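Local coordinates for nuclease-like protein (Chaetomium thermophilum, PDB 6GRB) that resolves four-way (Holliday) DNA junctions as the nuclease GEN1 and probably also cuts 5'-flaps, with metal ions bound in its active site, at residues 213-218 against 253-258; 152-157 against 170-175; 121-126 against 278-283. All coordinates share one frame; numbering follows the deposited sequence.

Contact 1: residues 213-218 against 253-258. With nucleotides of chain C; nucleotides of chain B.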
loop_
_atom_site.group_PDB
_atom_site.type_symbol
_atom_site.label_atom_id
_atom_site.label_comp_id
_atom_site.label_asym_id
_atom_site.label_seq_id
_atom_site.Cartn_x
_atom_site.Cartn_y
_atom_site.Cartn_z
ATOM N N ALA A 213 -20.375 -4.228 21.091
ATOM C CA ALA A 213 -19.216 -5.090 20.866
ATOM C C ALA A 213 -17.946 -4.421 21.364
ATOM O O ALA A 213 -17.034 -5.085 21.871
ATOM C CB ALA A 213 -19.070 -5.441 19.385
ATOM N N CYS A 214 -17.879 -3.102 21.233
ATOM C CA CYS A 214 -16.664 -2.372 21.548
ATOM C C CYS A 214 -16.495 -2.184 23.047
ATOM O O CYS A 214 -15.368 -2.186 23.544
ATOM C CB CYS A 214 -16.675 -1.020 20.838
ATOM S SG CYS A 214 -15.074 -0.240 20.817
ATOM N N GLN A 215 -17.592 -1.990 23.782
ATOM C CA GLN A 215 -17.463 -1.902 25.227
ATOM C C GLN A 215 -17.328 -3.281 25.865
ATOM O O GLN A 215 -16.838 -3.381 26.996
ATOM C CB GLN A 215 -18.629 -1.089 25.835
ATOM C CG GLN A 215 -20.030 -1.395 25.310
ATOM C CD GLN A 215 -20.971 -0.186 25.312
ATOM O OE1 GLN A 215 -20.536 0.963 25.219
ATOM N NE2 GLN A 215 -22.268 -0.452 25.391
ATOM N N ALA A 216 -17.710 -4.342 25.147
ATOM C CA ALA A 216 -17.321 -5.695 25.533
ATOM C C ALA A 216 -15.819 -5.900 25.358
ATOM O O ALA A 216 -15.141 -6.408 26.258
ATOM C CB ALA A 216 -18.098 -6.723 24.707
ATOM N N ALA A 217 -15.288 -5.527 24.189
ATOM C CA ALA A 217 -13.845 -5.584 23.965
ATOM C C ALA A 217 -13.091 -4.835 25.059
ATOM O O ALA A 217 -12.111 -5.346 25.615
ATOM C CB ALA A 217 -13.506 -5.011 22.589
ATOM N N LYS A 218 -13.550 -3.624 25.393
ATOM C CA LYS A 218 -12.901 -2.833 26.431
ATOM C C LYS A 218 -12.995 -3.504 27.795
ATOM O O LYS A 218 -12.079 -3.365 28.617
ATOM C CB LYS A 218 -13.512 -1.434 26.491
ATOM C CG LYS A 218 -13.313 -0.613 25.232
ATOM C CD LYS A 218 -13.932 0.772 25.372
ATOM C CE LYS A 218 -13.188 1.607 26.403
ATOM N NZ LYS A 218 -11.738 1.725 26.058
ATOM N N GLY A 253 -21.275 -2.947 35.237
ATOM C CA GLY A 253 -21.486 -1.731 34.462
ATOM C C GLY A 253 -20.596 -1.639 33.241
ATOM O O GLY A 253 -20.081 -0.556 32.926
ATOM N N PHE A 254 -20.401 -2.761 32.536
ATOM C CA PHE A 254 -19.486 -2.774 31.398
ATOM C C PHE A 254 -20.036 -2.057 30.166
ATOM O O PHE A 254 -19.262 -1.777 29.241
ATOM C CB PHE A 254 -19.129 -4.210 31.015
ATOM C CG PHE A 254 -18.075 -4.831 31.877
ATOM C CD1 PHE A 254 -17.176 -4.049 32.582
ATOM C CD2 PHE A 254 -17.977 -6.213 31.967
ATOM C CE1 PHE A 254 -16.208 -4.635 33.374
ATOM C CE2 PHE A 254 -17.012 -6.801 32.751
ATOM C CZ PHE A 254 -16.124 -6.013 33.453
ATOM N N PHE A 255 -21.330 -1.763 30.136
ATOM C CA PHE A 255 -21.944 -1.067 29.007
ATOM C C PHE A 255 -22.760 0.134 29.407
ATOM O O PHE A 255 -22.795 0.529 30.551
ATOM C CB PHE A 255 -22.910 -1.982 28.279
ATOM C CG PHE A 255 -22.472 -3.384 28.226
ATOM C CD1 PHE A 255 -21.915 -3.891 27.082
ATOM C CD2 PHE A 255 -22.607 -4.184 29.308
ATOM C CE1 PHE A 255 -21.503 -5.193 27.015
ATOM C CE2 PHE A 255 -22.201 -5.486 29.259
ATOM C CZ PHE A 255 -21.645 -5.995 28.112
ATOM N N ARG A 256 -23.422 0.710 28.422
ATOM C CA ARG A 256 -24.325 1.831 28.650
ATOM C C ARG A 256 -25.672 1.371 29.199
ATOM O O ARG A 256 -26.233 2.008 30.097
ATOM C CB ARG A 256 -24.509 2.592 27.335
ATOM C CG ARG A 256 -24.493 1.649 26.128
ATOM C CD ARG A 256 -25.016 2.274 24.822
ATOM N NE ARG A 256 -25.411 1.231 23.867
ATOM C CZ ARG A 256 -26.673 0.846 23.643
ATOM N NH1 ARG A 256 -27.695 1.439 24.284
ATOM N NH2 ARG A 256 -26.911 -0.121 22.754
ATOM N N THR A 257 -26.224 0.285 28.665
ATOM C CA THR A 257 -27.542 -0.186 29.069
ATOM C C THR A 257 -27.500 -1.692 29.307
ATOM O O THR A 257 -26.487 -2.358 29.070
ATOM C CB THR A 257 -28.619 0.161 28.025
ATOM O OG1 THR A 257 -28.187 -0.235 26.716
ATOM C CG2 THR A 257 -28.901 1.650 28.019
ATOM N N LYS A 258 -28.609 -2.217 29.825
ATOM C CA LYS A 258 -28.827 -3.653 29.834
ATOM C C LYS A 258 -29.221 -4.119 28.433
ATOM O O LYS A 258 -29.667 -3.333 27.589
ATOM C CB LYS A 258 -29.907 -4.031 30.846
ATOM P P DC C 8 -24.740 4.804 21.374
ATOM O OP1 DC C 8 -23.658 4.417 22.313
ATOM O OP2 DC C 8 -24.559 5.893 20.389
ATOM O "O5'" DC C 8 -25.175 3.523 20.536
ATOM C "C5'" DC C 8 -26.181 2.680 21.027
ATOM C "C4'" DC C 8 -26.862 1.965 19.894
ATOM O "O4'" DC C 8 -27.987 2.726 19.443
ATOM C "C3'" DC C 8 -25.985 1.765 18.667
ATOM O "O3'" DC C 8 -25.572 0.422 18.643
ATOM C "C2'" DC C 8 -26.894 2.122 17.472
ATOM C "C1'" DC C 8 -28.253 2.354 18.122
ATOM N N1 DC C 8 -29.058 3.435 17.502
ATOM C C2 DC C 8 -30.339 3.145 17.031
ATOM O O2 DC C 8 -30.759 1.983 17.120
ATOM N N3 DC C 8 -31.086 4.146 16.490
ATOM C C4 DC C 8 -30.586 5.386 16.416
ATOM N N4 DC C 8 -31.350 6.341 15.870
ATOM C C5 DC C 8 -29.279 5.697 16.899
ATOM C C6 DC C 8 -28.561 4.704 17.435
ATOM P P DT B 12 -33.741 -4.180 25.596
ATOM O OP1 DT B 12 -32.691 -5.193 25.871
ATOM O OP2 DT B 12 -35.166 -4.532 25.787
ATOM O "O5'" DT B 12 -33.392 -2.876 26.458
ATOM C "C5'" DT B 12 -32.255 -2.075 26.114
ATOM C "C4'" DT B 12 -32.305 -0.725 26.815
ATOM O "O4'" DT B 12 -33.153 0.186 26.084
ATOM C "C3'" DT B 12 -32.820 -0.748 28.251
ATOM O "O3'" DT B 12 -31.769 -0.318 29.101
ATOM C "C2'" DT B 12 -34.035 0.218 28.252
ATOM C "C1'" DT B 12 -33.832 1.039 26.977
ATOM N N1 DT B 12 -35.112 1.493 26.271
ATOM C C2 DT B 12 -35.275 2.832 25.901
ATOM O O2 DT B 12 -34.472 3.710 26.160
ATOM N N3 DT B 12 -36.437 3.105 25.224
ATOM C C4 DT B 12 -37.436 2.206 24.875
ATOM O O4 DT B 12 -38.461 2.553 24.274
ATOM C C5 DT B 12 -37.196 0.828 25.275
ATOM C C7 DT B 12 -38.205 -0.241 24.957
ATOM C C6 DT B 12 -36.055 0.546 25.931
ATOM P P DG B 13 -31.903 -0.369 30.698
ATOM O OP1 DG B 13 -30.526 -0.592 31.210
ATOM O OP2 DG B 13 -33.011 -1.265 31.104
ATOM O "O5'" DG B 13 -32.379 1.115 31.056
ATOM C "C5'" DG B 13 -31.778 2.236 30.383
ATOM C "C4'" DG B 13 -32.534 3.514 30.700
ATOM O "O4'" DG B 13 -33.661 3.661 29.788
ATOM C "C3'" DG B 13 -33.131 3.582 32.112
ATOM O "O3'" DG B 13 -33.044 4.899 32.588
ATOM C "C2'" DG B 13 -34.583 3.205 31.870
ATOM C "C1'" DG B 13 -34.822 3.906 30.548
ATOM N N9 DG B 13 -35.985 3.399 29.836
ATOM C C8 DG B 13 -36.506 2.129 29.910
ATOM N N7 DG B 13 -37.572 1.962 29.181
ATOM C C5 DG B 13 -37.787 3.210 28.594
ATOM C C6 DG B 13 -38.801 3.642 27.701
ATOM O O6 DG B 13 -39.742 2.987 27.237
ATOM N N1 DG B 13 -38.645 4.980 27.350
ATOM C C2 DG B 13 -37.641 5.805 27.806
ATOM N N2 DG B 13 -37.659 7.067 27.353
ATOM N N3 DG B 13 -36.681 5.419 28.639
ATOM C C4 DG B 13 -36.816 4.109 28.990
#

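Contact 2: residues 152-157 against 170-175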
loop_
_atom_site.group_PDB
_atom_site.type_symbol
_atom_site.label_atom_id
_atom_site.label_comp_id
_atom_site.label_asym_id
_atom_site.label_seq_id
_atom_site.Cartn_x
_atom_site.Cartn_y
_atom_site.Cartn_z
ATOM N N THR A 152 -0.801 0.080 8.614
ATOM C CA THR A 152 -1.685 -0.205 7.494
ATOM C C THR A 152 -2.121 1.098 6.828
ATOM O O THR A 152 -2.396 2.090 7.508
ATOM C CB THR A 152 -2.892 -1.044 7.939
ATOM O OG1 THR A 152 -3.544 -1.557 6.774
ATOM C CG2 THR A 152 -3.871 -0.226 8.713
ATOM N N LEU A 153 -2.123 1.095 5.489
ATOM C CA LEU A 153 -2.461 2.264 4.689
ATOM C C LEU A 153 -3.624 1.942 3.767
ATOM O O LEU A 153 -3.787 0.804 3.316
ATOM C CB LEU A 153 -1.299 2.751 3.841
ATOM C CG LEU A 153 0.117 2.649 4.381
ATOM C CD1 LEU A 153 1.079 2.921 3.223
ATOM C CD2 LEU A 153 0.374 3.590 5.562
ATOM N N ARG A 154 -4.423 2.967 3.483
ATOM C CA ARG A 154 -5.550 2.833 2.578
ATOM C C ARG A 154 -5.714 4.146 1.815
ATOM O O ARG A 154 -5.118 5.173 2.162
ATOM C CB ARG A 154 -6.833 2.461 3.340
ATOM C CG ARG A 154 -7.208 3.464 4.401
ATOM C CD ARG A 154 -8.439 3.054 5.235
ATOM N NE ARG A 154 -8.819 4.153 6.136
ATOM C CZ ARG A 154 -9.865 4.959 5.948
ATOM N NH1 ARG A 154 -10.667 4.780 4.904
ATOM N NH2 ARG A 154 -10.113 5.934 6.813
ATOM N N ASP A 155 -6.532 4.098 0.759
ATOM C CA ASP A 155 -7.055 5.297 0.117
ATOM C C ASP A 155 -5.926 6.132 -0.487
ATOM O O ASP A 155 -5.743 7.309 -0.164
ATOM C CB ASP A 155 -7.896 6.119 1.104
ATOM C CG ASP A 155 -8.487 7.368 0.469
ATOM O OD1 ASP A 155 -8.514 7.465 -0.780
ATOM O OD2 ASP A 155 -8.953 8.255 1.229
ATOM N N TRP A 156 -5.130 5.494 -1.334
ATOM C CA TRP A 156 -4.129 6.208 -2.119
ATOM C C TRP A 156 -4.854 7.046 -3.169
ATOM O O TRP A 156 -5.412 6.504 -4.127
ATOM C CB TRP A 156 -3.177 5.206 -2.762
ATOM C CG TRP A 156 -2.012 5.778 -3.458
ATOM C CD1 TRP A 156 -1.441 7.020 -3.263
ATOM C CD2 TRP A 156 -1.233 5.126 -4.458
ATOM N NE1 TRP A 156 -0.346 7.167 -4.094
ATOM C CE2 TRP A 156 -0.202 6.023 -4.839
ATOM C CE3 TRP A 156 -1.288 3.864 -5.055
ATOM C CZ2 TRP A 156 0.754 5.697 -5.799
ATOM C CZ3 TRP A 156 -0.322 3.531 -6.020
ATOM C CH2 TRP A 156 0.675 4.447 -6.382
ATOM N N SER A 157 -4.851 8.363 -2.992
ATOM C CA SER A 157 -5.723 9.247 -3.751
ATOM C C SER A 157 -5.226 10.671 -3.560
ATOM O O SER A 157 -4.395 10.948 -2.684
ATOM C CB SER A 157 -7.179 9.141 -3.282
ATOM O OG SER A 157 -7.281 9.593 -1.928
ATOM N N THR A 170 -3.899 7.181 3.756
ATOM C CA THR A 170 -4.398 7.288 5.123
ATOM C C THR A 170 -3.733 6.205 5.976
ATOM O O THR A 170 -3.919 5.004 5.722
ATOM C CB THR A 170 -5.928 7.167 5.139
ATOM O OG1 THR A 170 -6.500 8.256 4.399
ATOM C CG2 THR A 170 -6.448 7.209 6.552
ATOM N N LEU A 171 -2.932 6.632 6.963
ATOM C CA LEU A 171 -2.112 5.725 7.764
ATOM C C LEU A 171 -2.841 5.382 9.047
ATOM O O LEU A 171 -3.329 6.273 9.747
ATOM C CB LEU A 171 -0.746 6.328 8.122
ATOM C CG LEU A 171 0.242 5.468 8.963
ATOM C CD1 LEU A 171 1.670 5.900 8.666
ATOM C CD2 LEU A 171 0.034 5.492 10.474
ATOM N N HIS A 172 -2.886 4.102 9.363
ATOM C CA HIS A 172 -3.383 3.626 10.640
ATOM C C HIS A 172 -2.291 2.818 11.327
ATOM O O HIS A 172 -1.571 2.046 10.681
ATOM C CB HIS A 172 -4.642 2.787 10.469
ATOM C CG HIS A 172 -5.878 3.597 10.245
ATOM N ND1 HIS A 172 -6.620 4.119 11.282
ATOM C CD2 HIS A 172 -6.506 3.970 9.106
ATOM C CE1 HIS A 172 -7.655 4.777 10.790
ATOM N NE2 HIS A 172 -7.606 4.707 9.473
ATOM N N ASP A 173 -2.174 3.009 12.634
ATOM C CA ASP A 173 -1.119 2.413 13.437
ATOM C C ASP A 173 -1.784 1.576 14.519
ATOM O O ASP A 173 -2.464 2.119 15.395
ATOM C CB ASP A 173 -0.230 3.514 14.032
ATOM C CG ASP A 173 1.082 2.984 14.605
ATOM O OD1 ASP A 173 2.142 3.455 14.158
ATOM O OD2 ASP A 173 1.061 2.125 15.508
ATOM N N ALA A 174 -1.586 0.257 14.450
ATOM C CA ALA A 174 -2.116 -0.642 15.472
ATOM C C ALA A 174 -1.606 -0.295 16.868
ATOM O O ALA A 174 -2.325 -0.479 17.856
ATOM C CB ALA A 174 -1.764 -2.082 15.122
ATOM N N LYS A 175 -0.377 0.216 16.974
ATOM C CA LYS A 175 0.177 0.505 18.290
ATOM C C LYS A 175 -0.510 1.709 18.919
ATOM O O LYS A 175 -0.737 1.729 20.139
ATOM C CB LYS A 175 1.688 0.731 18.200
ATOM C CG LYS A 175 2.405 0.693 19.555
ATOM C CD LYS A 175 3.665 1.590 19.595
ATOM C CE LYS A 175 4.869 1.009 18.801
ATOM N NZ LYS A 175 6.181 1.690 19.154
#

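Contact 3: residues 121-126 against 278-283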
loop_
_atom_site.group_PDB
_atom_site.type_symbol
_atom_site.label_atom_id
_atom_site.label_comp_id
_atom_site.label_asym_id
_atom_site.label_seq_id
_atom_site.Cartn_x
_atom_site.Cartn_y
_atom_site.Cartn_z
ATOM N N ALA A 121 -5.777 -12.243 0.359
ATOM C CA ALA A 121 -4.618 -11.379 0.168
ATOM C C ALA A 121 -4.369 -10.491 1.384
ATOM O O ALA A 121 -3.215 -10.289 1.767
ATOM C CB ALA A 121 -4.791 -10.542 -1.098
ATOM N N GLU A 122 -5.438 -9.978 2.022
ATOM C CA GLU A 122 -5.268 -9.098 3.187
ATOM C C GLU A 122 -4.554 -9.822 4.317
ATOM O O GLU A 122 -3.708 -9.233 5.008
ATOM C CB GLU A 122 -6.606 -8.566 3.705
ATOM C CG GLU A 122 -7.612 -8.203 2.627
ATOM C CD GLU A 122 -8.458 -9.393 2.162
ATOM O OE1 GLU A 122 -9.168 -9.976 3.036
ATOM O OE2 GLU A 122 -8.414 -9.740 0.937
ATOM N N ALA A 123 -4.923 -11.085 4.560
ATOM C CA ALA A 123 -4.255 -11.840 5.609
ATOM C C ALA A 123 -2.796 -12.059 5.266
ATOM O O ALA A 123 -1.948 -12.062 6.161
ATOM C CB ALA A 123 -4.951 -13.173 5.849
ATOM N N GLU A 124 -2.482 -12.199 3.978
ATOM C CA GLU A 124 -1.117 -12.522 3.591
ATOM C C GLU A 124 -0.232 -11.282 3.609
ATOM O O GLU A 124 0.904 -11.349 4.104
ATOM C CB GLU A 124 -1.107 -13.195 2.233
ATOM C CG GLU A 124 0.237 -13.316 1.625
ATOM C CD GLU A 124 0.925 -14.618 1.994
ATOM O OE1 GLU A 124 2.023 -14.896 1.440
ATOM O OE2 GLU A 124 0.369 -15.364 2.828
ATOM N N CYS A 125 -0.749 -10.145 3.105
ATOM C CA CYS A 125 -0.055 -8.868 3.250
ATOM C C CYS A 125 0.355 -8.635 4.702
ATOM O O CYS A 125 1.521 -8.331 4.996
ATOM C CB CYS A 125 -0.936 -7.714 2.772
ATOM S SG CYS A 125 -1.248 -7.628 0.990
ATOM N N ALA A 126 -0.608 -8.758 5.623
ATOM C CA ALA A 126 -0.328 -8.525 7.036
ATOM C C ALA A 126 0.731 -9.495 7.554
ATOM O O ALA A 126 1.627 -9.110 8.319
ATOM C CB ALA A 126 -1.618 -8.645 7.847
ATOM N N THR A 278 -7.255 -15.620 14.047
ATOM C CA THR A 278 -6.074 -15.851 14.866
ATOM C C THR A 278 -5.015 -16.622 14.097
ATOM O O THR A 278 -3.821 -16.357 14.254
ATOM C CB THR A 278 -6.456 -16.581 16.160
ATOM O OG1 THR A 278 -7.230 -17.759 15.859
ATOM C CG2 THR A 278 -7.271 -15.647 17.088
ATOM N N HIS A 279 -5.429 -17.562 13.249
ATOM C CA HIS A 279 -4.510 -18.382 12.459
ATOM C C HIS A 279 -4.959 -18.402 11.003
ATOM O O HIS A 279 -5.334 -19.455 10.473
ATOM C CB HIS A 279 -4.440 -19.803 13.019
ATOM C CG HIS A 279 -3.983 -19.873 14.445
ATOM N ND1 HIS A 279 -4.864 -19.874 15.508
ATOM C CD2 HIS A 279 -2.743 -19.960 14.986
ATOM C CE1 HIS A 279 -4.187 -19.952 16.641
ATOM N NE2 HIS A 279 -2.898 -20.013 16.352
ATOM N N PRO A 280 -4.938 -17.249 10.323
ATOM C CA PRO A 280 -5.407 -17.212 8.931
ATOM C C PRO A 280 -4.527 -18.070 8.028
ATOM O O PRO A 280 -3.406 -18.447 8.378
ATOM C CB PRO A 280 -5.312 -15.723 8.565
ATOM C CG PRO A 280 -4.243 -15.190 9.435
ATOM C CD PRO A 280 -4.343 -15.960 10.732
ATOM N N VAL A 281 -5.055 -18.389 6.850
ATOM C CA VAL A 281 -4.323 -19.216 5.897
ATOM C C VAL A 281 -3.310 -18.324 5.184
ATOM O O VAL A 281 -3.688 -17.489 4.360
ATOM C CB VAL A 281 -5.265 -19.887 4.895
ATOM C CG1 VAL A 281 -4.483 -20.852 4.014
ATOM C CG2 VAL A 281 -6.379 -20.599 5.609
ATOM N N VAL A 282 -2.023 -18.497 5.499
ATOM C CA VAL A 282 -0.952 -17.725 4.896
ATOM C C VAL A 282 0.092 -18.668 4.295
ATOM O O VAL A 282 -0.004 -19.896 4.391
ATOM C CB VAL A 282 -0.294 -16.773 5.904
ATOM C CG1 VAL A 282 -1.269 -15.723 6.322
ATOM C CG2 VAL A 282 0.197 -17.564 7.091
ATOM N N SER A 283 1.098 -18.070 3.662
ATOM C CA SER A 283 2.145 -18.837 3.004
ATOM C C SER A 283 2.882 -19.731 3.996
ATOM O O SER A 283 2.988 -19.431 5.190
ATOM C CB SER A 283 3.147 -17.899 2.335
ATOM O OG SER A 283 2.589 -17.259 1.211
#

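Contact 1: residues 213-218 against 253-258
Helix 210-226 meets the irregular loop 253-258 with the CA atoms of Gln215 and Phe255 5.9 Å apart, and no hydrogen bond ties one backbone to the other. Gln215 carries the contact. Its CB rests on Phe254 O, and its CG reaches CD1 of the Phe255 ring at 3.6 Å. Beyond a bend at chi2, the amide lies 67° from that ring plane, and NE2 comes in at the ring's edge, in its plane. NE2 also lies 3.1 Å from Arg256 CG. Ala216 CB adds a looser touch on Phe255 CE1. Helices 191-196 and 210-226 probably form the helix-two-turn-helix (H2TH) DNA-binding motif of this nuclease family, and here the second helix backs a loop that itself grips DNA. Arg256, extended from CG to NE, lays one guanidinium face over C5' of DC8 of chain C, 3.1 Å above the plane. An alanine here is likely to leave the DC8 sugar uncovered, a nearby phosphate without a positive charge, and the Gln215 amide without the CG it lies against. On chain B, Lys258 N donates an almost straight hydrogen bond (171°) to OP1 of DG13 at 2.9 Å, while Thr257 CB packs against O3' of DT12.

Contact 2: residues 152-157 against 170-175
Thr170 and Arg154 face each other as a hydrogen-bonded antiparallel pair in the beta hairpin of strands 151-157 and 168-173, part of the mixed sheet of the XPG-type nuclease core. Thr170 N donates to Arg154 O at 2.8 Å, and Arg154 N answers to Thr170 O over a longer, more bent bond (148°). Arg154 CG sits between the backbone N and the carbonyl carbon (chi1 58°), and the chain then runs extended to NE alongside Thr170, on the same face. Thr170 CB lies over one face of the Arg154 guanidinium, with CG2 3.9 Å from NH2, which is hydrogen-bonded to Ser12 O. Thr170 OG1 accepts from Arg15, which also forms a salt bridge with Asp155. The Arg154 side chain comes within about 5 Å of that of Asp141, a magnesium ligand, and packs on a DNA phosphate, so this face of the hairpin borders the active site. Leu171 and Leu153 make the non-hydrogen-bonded pair on the other face, where Leu153 CD2 touches Leu171 CG at 3.9 Å; between the strands, Leu153 CA makes a CA-H...O contact with Thr170 O. His172 pairs with Thr152 through N to Thr152 O (2.8 Å) and O from Thr152 N (3.0 Å). Its CB meets Thr152 CG2 at 3.6 Å. The imidazole, modelled in two conformers, turns its edge to the Arg154 guanidinium with the planes 32° apart, a placement that stays doubtful. Asp173 ends the strand as N-cap of helix 174-178, its OD2 accepting Lys175 N at 2.8 Å through the anti lone pair.

Contact 3: residues 121-126 against 278-283
The helix that brings Glu122 to the metal site of the nuclease core, 121-130, is held on its flank by the loop 278-283, which joins helices 273-278 and 285-294. Across this joint Glu124 grips Ser283 through both carboxylate oxygens. OE2 accepts Ser283 N at 2.9 Å through its syn lone pair, on the side of OE1, with an N-H...O angle of 146°. OE1 accepts from Ser283 OG, although the modelled separation of 2.4 Å is so short that its exact length is doubtful. The side chain gets there by setting CG anti to the backbone N (chi1 168°) and then bending at chi2 (91°), which carries the carboxylate off the helix and up to the loop backbone. OE1 has a second partner in His115 NE2 on strand 113-116, so this buried acid joins helix, loop and sheet, and three donors share its two oxygens. With both oxygens engaged, the carboxylate's rotation is probably fixed. Val282 packs beside the carboxylate: its CB sits 3.4 Å from Glu124 OE2, and CG1, placed anti to the carbonyl carbon, rests 3.7 Å from Ala123 O. One residue earlier on the helix, Ala123 CB meets Pro280 CB at 3.7 Å, a methyl against CB of the pyrrolidine ring, with CG a little farther off. The Ala123 side chain is also about 8 Å from a bound magnesium ion, and at the start of the helix Ala121 N donates to Asp79 OD2. Helix 121-130 thus belongs to the acidic metal site of the XPG/FEN1-type nuclease fold, with Glu122 a metal ligand in other structures of this protein, while here magnesium sits on Asp141 and Asp143.

Along the chain the segments of contact 3 enclose the other two: 121-126 comes first and 278-283 last, with the hairpin of contact 2 and then the DNA-facing loop of contact 1 between them. Contacts 2 and 3 lie near the metal site, their centres about 18 Å and nearest atoms about 7 Å apart. One belongs to the mixed seven-strand sheet, the other to helix 121-130, which follows its edge strand 113-116. Contact 1 stands apart, its centre about 27 Å from that of contact 2 and about 30 Å from that of contact 3, in the helical region holding the probable H2TH motif. DNA gripped there is well separated from the metal site, while contact 3 brings the chain back to the core.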